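PDB 6R3W: UPF0678 fatty acid-binding protein-like protein ERS007657_00996 from Mycobacterium tuberculosis, which binds one heme b in a ten-stranded antiparallel beta-barrel and probably acts as a peroxynitrite isomerase, converting peroxynitrite to nitrate. Local coordinates for residues 14-19 and 41-46; 52-57 and 64-69; 101-106 and 133-138; 109-114 and 125-130. All blocks are in the same frame, centred on the assembly; numbering follows the deposited sequence. Where two conformers were deposited one is given.

Contact 1 of 4, residues 14-19 and 41-46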
# COMPACT_ATOMS: atom_id res chain seq x y z
N PRO A 14 8.32 -13.34 -0.40
CA PRO A 14 7.89 -13.19 -1.79
C PRO A 14 7.61 -11.74 -2.21
O PRO A 14 7.51 -11.48 -3.40
CB PRO A 14 6.60 -14.04 -1.85
CG PRO A 14 6.84 -15.13 -0.83
CD PRO A 14 7.52 -14.38 0.31
N LEU A 15 7.43 -10.83 -1.27
CA LEU A 15 7.18 -9.42 -1.63
C LEU A 15 8.46 -8.77 -2.18
O LEU A 15 8.36 -7.79 -2.93
CB LEU A 15 6.66 -8.64 -0.42
CG LEU A 15 5.16 -8.73 -0.13
CD1 LEU A 15 4.72 -10.15 0.18
CD2 LEU A 15 4.80 -7.78 1.02
N LEU A 16 9.62 -9.24 -1.76
CA LEU A 16 10.89 -8.58 -2.12
C LEU A 16 11.02 -8.50 -3.64
O LEU A 16 10.83 -9.52 -4.32
CB LEU A 16 12.05 -9.35 -1.52
CG LEU A 16 12.19 -9.26 -0.00
CD1 LEU A 16 13.18 -10.30 0.50
CD2 LEU A 16 12.60 -7.87 0.43
N GLY A 17 11.45 -7.35 -4.13
CA GLY A 17 11.72 -7.10 -5.54
C GLY A 17 10.88 -5.97 -6.10
O GLY A 17 10.37 -5.11 -5.32
N SER A 18 10.82 -5.91 -7.42
CA SER A 18 10.23 -4.81 -8.18
C SER A 18 8.95 -5.31 -8.83
O SER A 18 8.91 -6.45 -9.30
CB SER A 18 11.19 -4.31 -9.22
OG SER A 18 12.28 -3.63 -8.60
N TRP A 19 7.93 -4.47 -8.80
CA TRP A 19 6.58 -4.78 -9.27
C TRP A 19 6.11 -3.64 -10.18
O TRP A 19 6.35 -2.49 -9.83
CB TRP A 19 5.63 -4.95 -8.07
CG TRP A 19 6.04 -6.04 -7.13
CD1 TRP A 19 6.91 -5.95 -6.08
CD2 TRP A 19 5.53 -7.38 -7.11
NE1 TRP A 19 7.00 -7.15 -5.43
CE2 TRP A 19 6.17 -8.06 -6.05
CE3 TRP A 19 4.64 -8.08 -7.92
CZ2 TRP A 19 5.88 -9.39 -5.74
CZ3 TRP A 19 4.35 -9.39 -7.61
CH2 TRP A 19 5.00 -10.05 -6.57
N PHE A 41 9.91 -3.38 -3.00
CA PHE A 41 10.11 -3.85 -1.62
C PHE A 41 11.54 -4.33 -1.46
O PHE A 41 12.02 -5.10 -2.33
CB PHE A 41 9.17 -5.01 -1.29
CG PHE A 41 7.73 -4.63 -1.09
CD1 PHE A 41 7.30 -4.10 0.11
CD2 PHE A 41 6.79 -4.93 -2.06
CE1 PHE A 41 5.95 -3.81 0.32
CE2 PHE A 41 5.45 -4.63 -1.86
CZ PHE A 41 5.03 -4.11 -0.66
N ALA A 42 12.21 -3.88 -0.41
CA ALA A 42 13.59 -4.29 -0.11
C ALA A 42 13.75 -4.38 1.41
O ALA A 42 12.77 -4.24 2.13
CB ALA A 42 14.55 -3.33 -0.75
N HIS A 43 14.96 -4.61 1.90
CA HIS A 43 15.21 -4.68 3.36
C HIS A 43 16.67 -4.40 3.66
O HIS A 43 17.50 -4.44 2.74
CB HIS A 43 14.74 -6.04 3.91
CG HIS A 43 15.69 -7.14 3.61
ND1 HIS A 43 16.68 -7.52 4.49
CD2 HIS A 43 15.86 -7.90 2.50
CE1 HIS A 43 17.36 -8.51 3.96
NE2 HIS A 43 16.93 -8.72 2.71
N VAL A 44 16.97 -4.10 4.92
CA VAL A 44 18.35 -3.82 5.40
C VAL A 44 18.66 -4.74 6.59
O VAL A 44 19.52 -4.39 7.39
CB VAL A 44 18.54 -2.33 5.74
CG1 VAL A 44 18.37 -1.47 4.49
CG2 VAL A 44 17.60 -1.83 6.85
N GLY A 45 18.07 -5.93 6.62
CA GLY A 45 18.44 -6.99 7.58
C GLY A 45 17.73 -6.86 8.92
O GLY A 45 18.03 -7.68 9.82
N LYS A 46 16.77 -5.95 9.03
CA LYS A 46 15.93 -5.76 10.24
C LYS A 46 14.51 -6.25 9.97
O LYS A 46 14.17 -6.57 8.82
CB LYS A 46 15.97 -4.29 10.64
CG LYS A 46 17.34 -3.76 11.02
CD LYS A 46 17.28 -2.36 11.55
CE LYS A 46 18.61 -1.84 12.04
NZ LYS A 46 18.45 -0.47 12.56
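Phe41 is the residue that Leu15, Gly17 and Trp19 close around, and the dense part of this contact is built on its ring. Leu15 CD2 sits over one face of the ring in a CH-pi contact, 4.2 Å from the centroid and displaced toward the rim, nearest to CZ. The indole comes in at the ring's edge instead, with Trp19 NE1 4.0 Å from Phe41 CD2. That nitrogen is already committed: it donates to Leu15 O at 2.9 Å, with the oxygen close to the indole plane. The same carbonyl oxygen lies against Phe41 CB at 3.3 Å, so one carbonyl oxygen both holds the indole and lines the phenyl group. Beside these side chains the backbones of Gly17 and Phe41 form a hydrogen-bonded antiparallel pair, with Gly17 N to Phe41 O almost straight at 176°. Gly17, the first residue of the predicted GXWXGXG motif, has a phi of 120°, at which a CB would be jammed against the preceding carbonyl.

The outer side is looser. Leu16 CD2 rests on Ala42 CA at 3.8 Å and meets the edge of the His43 imidazole at CD2. His43 ND1 accepts from Gly45 N at 3.0 Å, which ties the ring to its own loop while the chain runs on to solvent-exposed Val44 and Lys46.

Within the barrel, this hairpin of strands 17-25 and 33-42 continues into strand 48-57, whose Leu49 touches Leu15, Leu16 and Phe41. Leu139 of strand 138-147 and Leu160 of strand 153-162 pack against Trp19.

Contact 2 of 4, residues 52-57 and 64-69. With HEM (protoporphyrin IX containing Fe), chain B.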
# COMPACT_ATOMS: atom_id res chain seq x y z
N THR A 52 8.49 1.56 -1.57
CA THR A 52 8.23 2.79 -2.32
C THR A 52 7.28 2.51 -3.48
O THR A 52 7.42 1.45 -4.10
CB THR A 52 9.52 3.43 -2.80
OG1 THR A 52 10.18 2.45 -3.60
CG2 THR A 52 10.38 3.90 -1.64
N GLN A 53 6.47 3.49 -3.79
CA GLN A 53 5.49 3.46 -4.88
C GLN A 53 5.66 4.74 -5.68
O GLN A 53 5.69 5.82 -5.06
CB GLN A 53 4.06 3.36 -4.33
CG GLN A 53 2.98 3.41 -5.42
CD GLN A 53 1.68 3.95 -4.90
OE1 GLN A 53 0.69 3.22 -4.79
NE2 GLN A 53 1.64 5.24 -4.63
N GLN A 54 5.63 4.64 -7.00
CA GLN A 54 5.42 5.80 -7.89
C GLN A 54 4.32 5.46 -8.87
O GLN A 54 4.35 4.38 -9.46
CB GLN A 54 6.70 6.22 -8.62
CG GLN A 54 6.52 7.50 -9.44
CD GLN A 54 6.21 8.73 -8.61
OE1 GLN A 54 7.04 9.21 -7.83
NE2 GLN A 54 5.07 9.36 -8.91
N THR A 55 3.40 6.38 -9.09
CA THR A 55 2.33 6.19 -10.08
C THR A 55 2.36 7.33 -11.08
O THR A 55 2.84 8.43 -10.74
CB THR A 55 0.95 6.05 -9.44
OG1 THR A 55 0.53 7.32 -8.93
CG2 THR A 55 0.94 4.99 -8.36
N ARG A 56 1.82 7.06 -12.27
CA ARG A 56 1.78 8.08 -13.34
C ARG A 56 0.55 7.85 -14.19
O ARG A 56 0.01 6.73 -14.21
CB ARG A 56 3.06 8.06 -14.18
CG ARG A 56 3.33 6.77 -14.91
CD ARG A 56 4.70 6.81 -15.58
NE ARG A 56 4.91 5.70 -16.50
CZ ARG A 56 5.17 4.45 -16.13
NH1 ARG A 56 5.12 4.11 -14.85
NH2 ARG A 56 5.37 3.52 -17.05
N ALA A 57 0.15 8.87 -14.91
CA ALA A 57 -1.04 8.77 -15.75
C ALA A 57 -0.78 7.81 -16.92
O ALA A 57 0.33 7.78 -17.45
CB ALA A 57 -1.44 10.12 -16.25
N LEU A 64 1.55 11.10 -10.76
CA LEU A 64 0.35 11.32 -9.95
C LEU A 64 0.76 11.24 -8.47
O LEU A 64 1.59 12.05 -8.06
CB LEU A 64 -0.73 10.32 -10.38
CG LEU A 64 -1.26 10.52 -11.81
CD1 LEU A 64 -2.25 9.43 -12.19
CD2 LEU A 64 -1.89 11.90 -11.99
N HIS A 65 0.43 10.15 -7.82
CA HIS A 65 0.69 9.90 -6.40
C HIS A 65 2.01 9.12 -6.25
O HIS A 65 2.34 8.29 -7.12
CB HIS A 65 -0.50 9.14 -5.80
CG HIS A 65 -0.33 8.77 -4.36
ND1 HIS A 65 0.07 7.50 -3.96
CD2 HIS A 65 -0.54 9.48 -3.24
CE1 HIS A 65 0.05 7.46 -2.64
NE2 HIS A 65 -0.29 8.68 -2.17
N SER A 66 2.66 9.28 -5.11
CA SER A 66 3.71 8.35 -4.66
C SER A 66 3.51 8.13 -3.16
O SER A 66 2.74 8.89 -2.55
CB SER A 66 5.08 8.86 -5.00
OG SER A 66 5.31 10.10 -4.33
N GLU A 67 4.14 7.12 -2.61
CA GLU A 67 4.20 6.94 -1.16
C GLU A 67 5.49 6.21 -0.85
O GLU A 67 6.03 5.52 -1.72
CB GLU A 67 2.96 6.23 -0.63
CG GLU A 67 2.66 4.91 -1.32
CD GLU A 67 1.32 4.25 -0.98
OE1 GLU A 67 0.34 5.00 -0.70
OE2 GLU A 67 1.24 3.01 -1.05
N THR A 68 5.93 6.31 0.38
CA THR A 68 7.21 5.75 0.80
C THR A 68 7.15 5.43 2.29
O THR A 68 6.59 6.25 3.05
CB THR A 68 8.37 6.67 0.41
OG1 THR A 68 9.60 5.99 0.70
CG2 THR A 68 8.30 8.01 1.10
N GLY A 69 7.80 4.36 2.71
CA GLY A 69 7.91 4.02 4.12
C GLY A 69 8.27 2.59 4.31
O GLY A 69 9.21 2.11 3.62
CHA HEM B . -8.08 12.44 -5.34
CHB HEM B . -5.08 9.53 -7.70
CHC HEM B . -3.73 7.45 -3.51
CHD HEM B . -6.40 10.73 -1.11
C1A HEM B . -7.37 11.82 -6.33
C2A HEM B . -7.41 12.21 -7.72
C3A HEM B . -6.56 11.39 -8.37
C4A HEM B . -6.01 10.50 -7.41
CMA HEM B . -6.22 11.44 -9.83
CAA HEM B . -8.24 13.32 -8.31
CBA HEM B . -7.36 14.49 -8.73
CGA HEM B . -6.66 15.07 -7.55
O1A HEM B . -5.41 15.11 -7.54
O2A HEM B . -7.32 15.56 -6.61
C1B HEM B . -4.49 8.67 -6.76
C2B HEM B . -3.53 7.67 -7.10
C3B HEM B . -3.17 7.04 -5.92
C4B HEM B . -3.90 7.74 -4.85
CMB HEM B . -3.01 7.37 -8.48
CAB HEM B . -2.26 5.89 -5.69
CBB HEM B . -2.11 4.93 -6.59
C1C HEM B . -4.31 8.19 -2.49
C2C HEM B . -4.10 7.99 -1.11
C3C HEM B . -4.79 8.96 -0.44
C4C HEM B . -5.53 9.71 -1.42
CMC HEM B . -3.25 6.89 -0.54
CAC HEM B . -4.80 9.27 1.01
CBC HEM B . -3.68 9.29 1.74
C1D HEM B . -7.12 11.42 -2.07
C2D HEM B . -8.06 12.50 -1.74
C3D HEM B . -8.52 12.97 -2.90
C4D HEM B . -7.88 12.18 -3.97
CMD HEM B . -8.38 13.01 -0.37
CAD HEM B . -9.16 14.32 -3.07
CBD HEM B . -10.62 14.20 -3.11
CGD HEM B . -11.24 15.59 -3.21
O1D HEM B . -10.66 16.69 -3.50
O2D HEM B . -12.37 15.62 -2.98
NA HEM B . -6.47 10.78 -6.18
NB HEM B . -4.67 8.68 -5.43
NC HEM B . -5.21 9.21 -2.66
ND HEM B . -7.02 11.26 -3.44
FE HEM B . -5.94 9.97 -4.42
O HOH W 1 7.65 11.05 -5.70
O HOH W 2 4.05 11.90 -7.19
O HOH W 3 -4.30 11.35 -4.35
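The imidazole of His65 has the heme methine carbon CHC 3.6 Å off one face, over its centre, and the side-chain amide of Gln53 at its edge, the amide plane turned 78° from the ring. His65 ND1 is 3.3 Å from HEM CAB, at the foot of a vinyl group. The Gln53 amide in turn stacks on the carboxylate of Glu67, the two planes only 9° apart. The end of the same vinyl group meets Thr55 CG2, 3.5 Å from HEM CBB. On the side of the heme where His65 lies, a water binds the iron, 2.1 Å from HEM FE.

His65 O is gripped twice, by Thr55 N and by Thr55 OG1. The hydroxyl, at 2.7 Å from His65 O, lies in the carbonyl plane on a lone pair; a chi1 of 72° turns it back toward the neighbouring strand and leaves CG2 for the heme. Thr55 O also takes two donors, Leu64 N and Gln54 NE2, which arrive from opposite faces of its plane. On the outer surface one water bridges Gln54 OE1 to Ser66 OG, and a second joins Gln54 NE2 to Leu64 O.

Strands 48-57 and 63-73 form this antiparallel hairpin between strand 33-42 and strand 78-85. From the latter, His85 ND1 is hydrogen-bonded to His65 NE2, while Tyr51 and Arg130 hold Glu67 OE2.

Contact 3 of 4, residues 101-106 and 133-138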
# COMPACT_ATOMS: atom_id res chain seq x y z
N GLY A 101 -0.11 -21.53 0.84
CA GLY A 101 0.83 -21.84 -0.25
C GLY A 101 1.42 -20.59 -0.86
O GLY A 101 1.99 -19.79 -0.13
N ASP A 102 1.28 -20.42 -2.17
CA ASP A 102 1.91 -19.31 -2.93
C ASP A 102 1.05 -18.04 -2.82
O ASP A 102 1.36 -17.09 -3.51
CB ASP A 102 2.15 -19.68 -4.40
CG ASP A 102 3.31 -20.63 -4.62
OD1 ASP A 102 4.38 -20.41 -4.00
OD2 ASP A 102 3.14 -21.55 -5.44
N VAL A 103 0.03 -18.05 -1.97
CA VAL A 103 -0.83 -16.85 -1.76
C VAL A 103 -0.55 -16.26 -0.38
O VAL A 103 -0.74 -16.95 0.62
CB VAL A 103 -2.31 -17.18 -1.94
CG1 VAL A 103 -3.18 -15.99 -1.60
CG2 VAL A 103 -2.59 -17.68 -3.34
N ILE A 104 -0.24 -14.97 -0.35
CA ILE A 104 -0.19 -14.16 0.89
C ILE A 104 -1.34 -13.19 0.83
O ILE A 104 -1.45 -12.47 -0.17
CB ILE A 104 1.15 -13.41 1.03
CG1 ILE A 104 2.34 -14.36 1.07
CG2 ILE A 104 1.14 -12.50 2.24
CD1 ILE A 104 3.66 -13.70 0.76
N GLU A 105 -2.12 -13.11 1.89
CA GLU A 105 -3.19 -12.11 2.03
C GLU A 105 -2.85 -11.22 3.21
O GLU A 105 -2.69 -11.74 4.32
CB GLU A 105 -4.54 -12.79 2.19
CG GLU A 105 -4.96 -13.53 0.94
CD GLU A 105 -6.16 -14.42 1.12
OE1 GLU A 105 -6.03 -15.45 1.81
OE2 GLU A 105 -7.18 -14.14 0.49
N LEU A 106 -2.76 -9.91 2.96
CA LEU A 106 -2.54 -8.91 4.02
C LEU A 106 -3.78 -8.03 4.13
O LEU A 106 -4.31 -7.58 3.09
CB LEU A 106 -1.32 -8.05 3.72
CG LEU A 106 -0.01 -8.77 3.55
CD1 LEU A 106 0.36 -8.85 2.08
CD2 LEU A 106 1.08 -8.06 4.33
N ARG A 133 -3.02 -8.87 -1.96
CA ARG A 133 -2.87 -10.30 -2.28
C ARG A 133 -1.62 -10.47 -3.14
O ARG A 133 -1.52 -9.81 -4.17
CB ARG A 133 -4.12 -10.80 -3.01
CG ARG A 133 -4.07 -12.27 -3.41
CD ARG A 133 -5.23 -12.57 -4.33
NE ARG A 133 -5.20 -13.92 -4.84
CZ ARG A 133 -5.79 -14.94 -4.25
NH1 ARG A 133 -6.36 -14.78 -3.07
NH2 ARG A 133 -5.63 -16.16 -4.74
N ILE A 134 -0.68 -11.29 -2.69
CA ILE A 134 0.46 -11.72 -3.52
C ILE A 134 0.23 -13.20 -3.86
O ILE A 134 0.14 -14.02 -2.94
CB ILE A 134 1.83 -11.47 -2.84
CG1 ILE A 134 2.16 -9.98 -2.66
CG2 ILE A 134 2.92 -12.18 -3.62
CD1 ILE A 134 1.31 -9.25 -1.65
N ASP A 135 0.01 -13.49 -5.13
CA ASP A 135 -0.26 -14.85 -5.64
C ASP A 135 0.81 -15.16 -6.69
O ASP A 135 0.74 -14.62 -7.79
CB ASP A 135 -1.68 -14.93 -6.20
CG ASP A 135 -2.06 -16.29 -6.72
OD1 ASP A 135 -1.19 -17.17 -6.75
OD2 ASP A 135 -3.24 -16.46 -7.08
N GLY A 136 1.87 -15.84 -6.27
CA GLY A 136 3.01 -16.07 -7.17
C GLY A 136 3.64 -14.76 -7.61
O GLY A 136 4.24 -14.08 -6.77
N ASP A 137 3.56 -14.44 -8.91
CA ASP A 137 4.19 -13.23 -9.49
C ASP A 137 3.15 -12.13 -9.73
O ASP A 137 3.49 -11.16 -10.42
CB ASP A 137 4.89 -13.56 -10.80
CG ASP A 137 6.15 -14.38 -10.62
OD1 ASP A 137 6.62 -14.54 -9.47
OD2 ASP A 137 6.65 -14.89 -11.65
N GLU A 138 1.98 -12.21 -9.10
CA GLU A 138 0.91 -11.20 -9.21
C GLU A 138 0.69 -10.57 -7.84
O GLU A 138 0.34 -11.29 -6.90
CB GLU A 138 -0.36 -11.87 -9.73
CG GLU A 138 -1.53 -10.92 -9.90
CD GLU A 138 -2.87 -11.63 -9.96
OE1 GLU A 138 -3.37 -11.81 -11.07
OE2 GLU A 138 -3.29 -12.18 -8.91
O HOH W 4 -7.35 -12.56 -1.63
O HOH W 5 -7.24 -17.03 -1.37
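Arg133 leaves its strand with CG anti to the backbone N (chi1 179°) and stays extended as far as NE, which carries the guanidinium outward and along its own strand toward Asp135, level with the methyls of Val103. Val103 CG1 then lies over one face of that group, 3.7 Å from Arg133 NH1, while the other branch, Val103 CG2, reaches both Arg133 NH2 and the carboxylate carbon of Asp135.

The acids come to the guanidinium's edge. Glu105 lies alongside Arg133, its carboxylate turned 87° to the guanidinium, and the direct salt bridge from Glu105 OE2 to Arg133 NH1 is long at 3.7 Å. Water fills in: one molecule, in the guanidinium plane, donates to Glu105 OE2 at 2.6 Å and accepts from Arg133 NH1 at 2.8 Å, and a second joins the same two atoms with a weak bond on the glutamate side. Asp135 OD2 takes a weak bond from Arg133 NH2 at 3.4 Å, so the arginine is shared between two acids.

The other face is apolar. Ile134 CD1 touches Leu106 CD1 at 3.9 Å, and Ile104 and Ile134 both touch Leu15, in the segment that leads into strand 17-25. Between them the backbones exchange two bonds, the shorter from Ile104 N to Ile134 O at 2.8 Å.

Gly136, second residue of the type II' turn from Asp135 to Glu138, donates from N to Asp102 O, closing the pairing. A mostly polar outer face and an aliphatic inner one, alternating along antiparallel strands, suit a beta-barrel wall, here in a heme-binding barrel of the calycin clan.

Contact 4 of 4, residues 109-114 and 125-130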
# COMPACT_ATOMS: atom_id res chain seq x y z
N SER A 109 -5.48 -1.59 8.24
CA SER A 109 -6.35 -0.41 8.33
C SER A 109 -5.77 0.59 9.32
O SER A 109 -5.26 0.18 10.38
CB SER A 109 -7.75 -0.81 8.76
OG SER A 109 -8.59 0.31 8.92
N THR A 110 -5.96 1.88 9.04
CA THR A 110 -5.72 2.92 10.06
C THR A 110 -6.68 2.74 11.23
O THR A 110 -6.41 3.30 12.29
CB THR A 110 -5.85 4.33 9.47
OG1 THR A 110 -7.19 4.52 8.98
CG2 THR A 110 -4.86 4.57 8.34
N ARG A 111 -7.81 2.08 11.00
CA ARG A 111 -8.91 1.96 11.98
C ARG A 111 -8.58 0.90 13.04
O ARG A 111 -9.33 0.80 14.02
CB ARG A 111 -10.22 1.65 11.26
CG ARG A 111 -10.58 2.69 10.20
CD ARG A 111 -11.92 2.46 9.53
NE ARG A 111 -11.97 1.19 8.83
CZ ARG A 111 -12.75 0.18 9.15
NH1 ARG A 111 -13.54 0.24 10.21
NH2 ARG A 111 -12.75 -0.90 8.40
N ALA A 112 -7.54 0.10 12.84
CA ALA A 112 -7.13 -0.97 13.78
C ALA A 112 -5.96 -0.49 14.64
O ALA A 112 -4.90 -1.13 14.64
CB ALA A 112 -6.80 -2.24 13.01
N ASP A 113 -6.14 0.64 15.32
CA ASP A 113 -5.11 1.27 16.19
C ASP A 113 -3.97 1.82 15.34
O ASP A 113 -2.85 1.94 15.85
CB ASP A 113 -4.61 0.29 17.24
CG ASP A 113 -4.09 0.95 18.52
OD1 ASP A 113 -4.38 2.16 18.74
OD2 ASP A 113 -3.47 0.24 19.29
N GLY A 114 -4.29 2.24 14.12
CA GLY A 114 -3.37 3.02 13.29
C GLY A 114 -3.62 4.50 13.44
O GLY A 114 -4.10 4.92 14.48
N VAL A 125 -8.47 13.47 5.15
CA VAL A 125 -8.55 11.99 5.13
C VAL A 125 -8.61 11.51 6.57
O VAL A 125 -7.77 11.95 7.39
CB VAL A 125 -7.35 11.41 4.39
CG1 VAL A 125 -7.40 9.90 4.40
CG2 VAL A 125 -7.25 11.94 2.97
N THR A 126 -9.56 10.64 6.89
CA THR A 126 -9.71 10.15 8.26
C THR A 126 -9.55 8.64 8.39
O THR A 126 -9.34 8.20 9.51
CB THR A 126 -11.02 10.62 8.90
OG1 THR A 126 -12.13 10.06 8.20
CG2 THR A 126 -11.12 12.12 8.95
N ALA A 127 -9.71 7.86 7.32
CA ALA A 127 -9.40 6.42 7.42
C ALA A 127 -8.93 5.88 6.08
O ALA A 127 -9.44 6.32 5.03
CB ALA A 127 -10.57 5.62 7.94
N LEU A 128 -8.06 4.88 6.14
CA LEU A 128 -7.59 4.12 4.97
C LEU A 128 -7.54 2.64 5.33
O LEU A 128 -7.02 2.31 6.42
CB LEU A 128 -6.21 4.62 4.55
CG LEU A 128 -6.17 6.05 4.05
CD1 LEU A 128 -4.76 6.61 4.09
CD2 LEU A 128 -6.77 6.17 2.67
N ASP A 129 -8.08 1.82 4.45
CA ASP A 129 -8.01 0.35 4.56
C ASP A 129 -7.32 -0.18 3.31
O ASP A 129 -7.63 0.29 2.20
CB ASP A 129 -9.40 -0.29 4.63
CG ASP A 129 -10.21 -0.08 5.90
OD1 ASP A 129 -9.89 0.81 6.70
OD2 ASP A 129 -11.24 -0.79 6.02
N ARG A 130 -6.43 -1.14 3.49
CA ARG A 130 -5.74 -1.82 2.37
C ARG A 130 -5.94 -3.34 2.48
O ARG A 130 -5.72 -3.91 3.56
CB ARG A 130 -4.26 -1.46 2.37
CG ARG A 130 -3.98 -0.02 1.98
CD ARG A 130 -2.52 0.32 2.18
NE ARG A 130 -2.26 1.74 2.08
CZ ARG A 130 -1.52 2.33 1.16
NH1 ARG A 130 -0.96 1.64 0.17
NH2 ARG A 130 -1.37 3.63 1.20
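Ser109 and Asp129 face each other as a non-hydrogen-bonded antiparallel pair of the barrel hairpin 103-118 and 125-135, just where the first strand is broken by a type I turn from Ser109 to Ala112. The serine hydroxyl starts the turn as an ST turn: OG accepts from Arg111 N at 2.8 Å and gives its own proton to Asp129 OD1 at 2.6 Å. Because chi1 of Ser109 is 178°, OG is placed beside the carbonyl carbon, where it can serve both partners. It meets the carboxylate from above its plane.

Arg111 takes the carboxylate in quite another direction. Its chain bends at chi3 (-61°), bringing the guanidinium side-on to Asp129, with the two planes nearly coplanar. NE binds OD1 at 3.0 Å and NH2 binds OD2, each on the syn lone pair. Asp129 OD1 therefore holds two donors, one in the plane and one above it, which should fix the rotation of the carboxylate. On the way there, Arg111 CG passes over Ala127 CB at 3.7 Å.

Thr110 works on the backbone. Its N donates to Leu128 O, and OG1 accepts from Leu128 N at 3.0 Å, standing in for a main-chain carbonyl where the strand gives way to the turn. Thr126 and Ala127, both opposite Arg146, form a classic beta bulge. Leu128 turns its side chain to the heme, which Val125 also touches. Thr110 CG2 lies against the base of that leucine, 4.0 Å from Leu128 CB.

All four contacts belong to one closed antiparallel sheet. Contacts 3 and 4 share strands 103-118 and 125-135, contact 4 nested inside the loop closed by contact 3, their centres about 22 Å apart. Contact 1 touches contact 3 through apolar side chains, Leu15 CD1 lying 3.8 Å from Ile104 CD1. Contact 2 reaches contact 4 by a salt bridge, Glu67 OE2 to Arg130 NH1 at 2.9 Å. These two contacts border the heme: the side chains of His65 and Leu128 lie about 7 and 6 Å from that of His155, the predicted axial ligand. Contact 1 is more remote, with Trp19 about 13 Å from the heme.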